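Local coordinates for protein trehalose-6-phosphate phosphatase (Cryptococcus neoformans, PDB 5DX9) that belongs to the trehalose-phosphatase family of the HAD clan and binds a magnesium ion, at residues Leu197-Pro202 against Lys241-Val246. Numbering follows the deposited sequence.
Sequences LMYENP and KPPVAV
Tyr199, in the last turn of a helix, lies against the Pro242-Pro243 pair; the backbones come closest where the CA atoms of Tyr199 and Pro242 are 6.7 Å apart. After Glu200, segment 197-202 leaves helical geometry at Asn201. Segment 241-246 runs extended through Lys241 and Pro242, then enters a short helix with Pro243 as N-cap residue, its O accepting a bond from Val246 N at 2.9 Å.

Between the segments the contact is mainly apolar and rests on Tyr199. With chi1 at 179°, CG lies opposite the main-chain nitrogen, which sends the ring toward the two prolines. Its root meets Pro243, CB to CD at 3.7 Å. Farther along, CE1 is 3.6 Å from Pro242 CA, and OH reaches the pyrrolidine CG of Pro242 at the same distance. Both prolines approach the tyrosine side chain obliquely. The other ortho carbon, CD2, meets Val246 CG2 more loosely, at 4.2 Å, the two side chains crossing at about a right angle.

The phenol hydroxyl is hydrogen-bonded to Pro259 O, which anchors the far end of the ring as well. Leu258 touches both Tyr199 and Val246, while Val261 of strand 261-263 also packs on the tyrosine. This structural packing joins the C-terminal end of helix 190-200, whose Leu197 and Met198 pack on strand 21-25 in the mainly parallel central sheet of the HAD-type core, to the segment linking strand 238-240 with helix 244-247.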
ATOM      1  N   LEU A 197       3.039   2.954 -10.857  1.00 47.71           N
ATOM      2  CA  LEU A 197       3.624   1.675 -11.239  1.00 50.45           C
ATOM      3  C   LEU A 197       2.995   1.110 -12.512  1.00 50.77           C
ATOM      4  O   LEU A 197       3.689   0.520 -13.339  1.00 53.49           O
ATOM      5  CB  LEU A 197       3.488   0.662 -10.101  1.00 50.03           C
ATOM      6  CG  LEU A 197       4.226   1.025  -8.813  1.00 49.23           C
ATOM      7  CD1 LEU A 197       4.364  -0.192  -7.918  1.00 47.86           C
ATOM      8  CD2 LEU A 197       5.583   1.621  -9.134  1.00 50.69           C
HETATM    9  N   MSE A 198       1.685   1.277 -12.669  1.00 49.59           N
HETATM   10  CA  MSE A 198       1.019   0.823 -13.887  1.00 51.57           C
HETATM   11  C   MSE A 198       1.484   1.634 -15.096  1.00 51.29           C
HETATM   12  O   MSE A 198       1.714   1.077 -16.169  1.00 51.69           O
HETATM   13  CB  MSE A 198      -0.505   0.903 -13.741  1.00 46.85           C
HETATM   14  CG  MSE A 198      -1.110  -0.264 -12.966  1.00 51.03           C
HETATM   15 SE   MSE A 198      -3.063  -0.206 -12.805  1.00 56.74          SE
HETATM   16  CE  MSE A 198      -3.258   1.512 -11.895  1.00 48.68           C
ATOM     17  N   TYR A 199       1.630   2.943 -14.917  1.00 49.96           N
ATOM     18  CA  TYR A 199       2.106   3.801 -15.995  1.00 52.79           C
ATOM     19  C   TYR A 199       3.521   3.415 -16.406  1.00 53.91           C
ATOM     20  O   TYR A 199       3.859   3.434 -17.588  1.00 55.39           O
ATOM     21  CB  TYR A 199       2.062   5.275 -15.588  1.00 52.21           C
ATOM     22  CG  TYR A 199       2.567   6.206 -16.667  1.00 53.72           C
ATOM     23  CD1 TYR A 199       1.710   6.700 -17.640  1.00 53.89           C
ATOM     24  CD2 TYR A 199       3.904   6.580 -16.722  1.00 53.69           C
ATOM     25  CE1 TYR A 199       2.166   7.544 -18.634  1.00 55.55           C
ATOM     26  CE2 TYR A 199       4.369   7.425 -17.714  1.00 56.45           C
ATOM     27  CZ  TYR A 199       3.496   7.903 -18.667  1.00 56.56           C
ATOM     28  OH  TYR A 199       3.947   8.746 -19.657  1.00 57.68           O
ATOM     29  N   GLU A 200       4.344   3.060 -15.423  1.00 54.31           N
ATOM     30  CA  GLU A 200       5.723   2.665 -15.681  1.00 53.86           C
ATOM     31  C   GLU A 200       5.812   1.340 -16.425  1.00 55.25           C
ATOM     32  O   GLU A 200       6.760   1.107 -17.174  1.00 55.65           O
ATOM     33  CB  GLU A 200       6.507   2.553 -14.376  1.00 55.97           C
ATOM     34  CG  GLU A 200       6.794   3.861 -13.672  1.00 52.71           C
ATOM     35  CD  GLU A 200       7.603   3.651 -12.405  1.00 60.18           C
ATOM     36  OE1 GLU A 200       7.688   4.588 -11.583  1.00 61.85           O
ATOM     37  OE2 GLU A 200       8.153   2.540 -12.232  1.00 63.54           O
ATOM     38  N   ASN A 201       4.830   0.470 -16.209  1.00 55.04           N
ATOM     39  CA  ASN A 201       4.888  -0.887 -16.740  1.00 52.58           C
ATOM     40  C   ASN A 201       3.651  -1.259 -17.541  1.00 53.49           C
ATOM     41  O   ASN A 201       2.850  -2.089 -17.111  1.00 55.89           O
ATOM     42  CB  ASN A 201       5.085  -1.883 -15.603  1.00 52.85           C
ATOM     43  CG  ASN A 201       6.315  -1.580 -14.776  1.00 52.63           C
ATOM     44  OD1 ASN A 201       6.267  -0.775 -13.844  1.00 52.93           O
ATOM     45  ND2 ASN A 201       7.429  -2.217 -15.117  1.00 48.12           N
ATOM     46  N   PRO A 202       3.502  -0.647 -18.722  1.00 55.40           N
ATOM     47  CA  PRO A 202       2.341  -0.813 -19.603  1.00 53.32           C
ATOM     48  C   PRO A 202       2.241  -2.215 -20.191  1.00 52.57           C
ATOM     49  O   PRO A 202       1.242  -2.535 -20.832  1.00 53.95           O
ATOM     50  CB  PRO A 202       2.588   0.216 -20.716  1.00 55.31           C
ATOM     51  CG  PRO A 202       3.644   1.132 -20.190  1.00 55.70           C
ATOM     52  CD  PRO A 202       4.480   0.302 -19.278  1.00 56.26           C
ATOM     53  N   LYS A 241      -3.324   8.296 -18.963  1.00 53.69           N
ATOM     54  CA  LYS A 241      -2.538   9.521 -18.874  1.00 56.19           C
ATOM     55  C   LYS A 241      -1.489   9.392 -17.776  1.00 54.52           C
ATOM     56  O   LYS A 241      -1.641   8.581 -16.862  1.00 55.09           O
ATOM     57  CB  LYS A 241      -3.428  10.736 -18.591  1.00 56.06           C
ATOM     58  CG  LYS A 241      -4.563  10.965 -19.580  1.00 60.11           C
ATOM     59  CD  LYS A 241      -5.186  12.342 -19.367  1.00 56.69           C
ATOM     60  CE  LYS A 241      -6.496  12.513 -20.124  1.00 60.02           C
ATOM     61  NZ  LYS A 241      -7.661  12.007 -19.341  1.00 61.55           N
ATOM     62  N   PRO A 242      -0.414  10.188 -17.866  1.00 50.69           N
ATOM     63  CA  PRO A 242       0.584  10.241 -16.790  1.00 55.16           C
ATOM     64  C   PRO A 242      -0.043  10.703 -15.474  1.00 53.08           C
ATOM     65  O   PRO A 242      -0.581  11.808 -15.410  1.00 51.36           O
ATOM     66  CB  PRO A 242       1.607  11.258 -17.307  1.00 53.56           C
ATOM     67  CG  PRO A 242       1.443  11.236 -18.795  1.00 57.17           C
ATOM     68  CD  PRO A 242      -0.017  10.995 -19.032  1.00 54.93           C
ATOM     69  N   PRO A 243       0.023   9.857 -14.436  1.00 53.31           N
ATOM     70  CA  PRO A 243      -0.610  10.129 -13.141  1.00 53.44           C
ATOM     71  C   PRO A 243       0.184  11.103 -12.276  1.00 54.15           C
ATOM     72  O   PRO A 243       1.356  11.360 -12.544  1.00 55.28           O
ATOM     73  CB  PRO A 243      -0.663   8.747 -12.491  1.00 51.74           C
ATOM     74  CG  PRO A 243       0.534   8.055 -13.033  1.00 54.59           C
ATOM     75  CD  PRO A 243       0.702   8.549 -14.449  1.00 56.13           C
ATOM     76  N   VAL A 244      -0.463  11.624 -11.239  1.00 53.88           N
ATOM     77  CA  VAL A 244       0.134  12.624 -10.360  1.00 52.32           C
ATOM     78  C   VAL A 244       1.405  12.118  -9.688  1.00 57.20           C
ATOM     79  O   VAL A 244       2.364  12.868  -9.517  1.00 58.97           O
ATOM     80  CB  VAL A 244      -0.868  13.069  -9.276  1.00 57.36           C
ATOM     81  CG1 VAL A 244      -0.227  14.066  -8.322  1.00 56.52           C
ATOM     82  CG2 VAL A 244      -2.107  13.668  -9.921  1.00 55.65           C
ATOM     83  N   ALA A 245       1.412  10.841  -9.315  1.00 54.36           N
ATOM     84  CA  ALA A 245       2.566  10.246  -8.650  1.00 56.68           C
ATOM     85  C   ALA A 245       3.761  10.138  -9.595  1.00 59.18           C
ATOM     86  O   ALA A 245       4.852   9.747  -9.185  1.00 61.18           O
ATOM     87  CB  ALA A 245       2.210   8.882  -8.091  1.00 54.95           C
ATOM     88  N   VAL A 246       3.543  10.481 -10.859  1.00 55.27           N
ATOM     89  CA  VAL A 246       4.610  10.487 -11.849  1.00 60.43           C
ATOM     90  C   VAL A 246       5.030  11.911 -12.203  1.00 60.66           C
ATOM     91  O   VAL A 246       6.218  12.220 -12.277  1.00 64.66           O
ATOM     92  CB  VAL A 246       4.186   9.759 -13.140  1.00 57.08           C
ATOM     93  CG1 VAL A 246       5.149  10.085 -14.273  1.00 60.03           C
ATOM     94  CG2 VAL A 246       4.095   8.257 -12.904  1.00 54.11           C
TER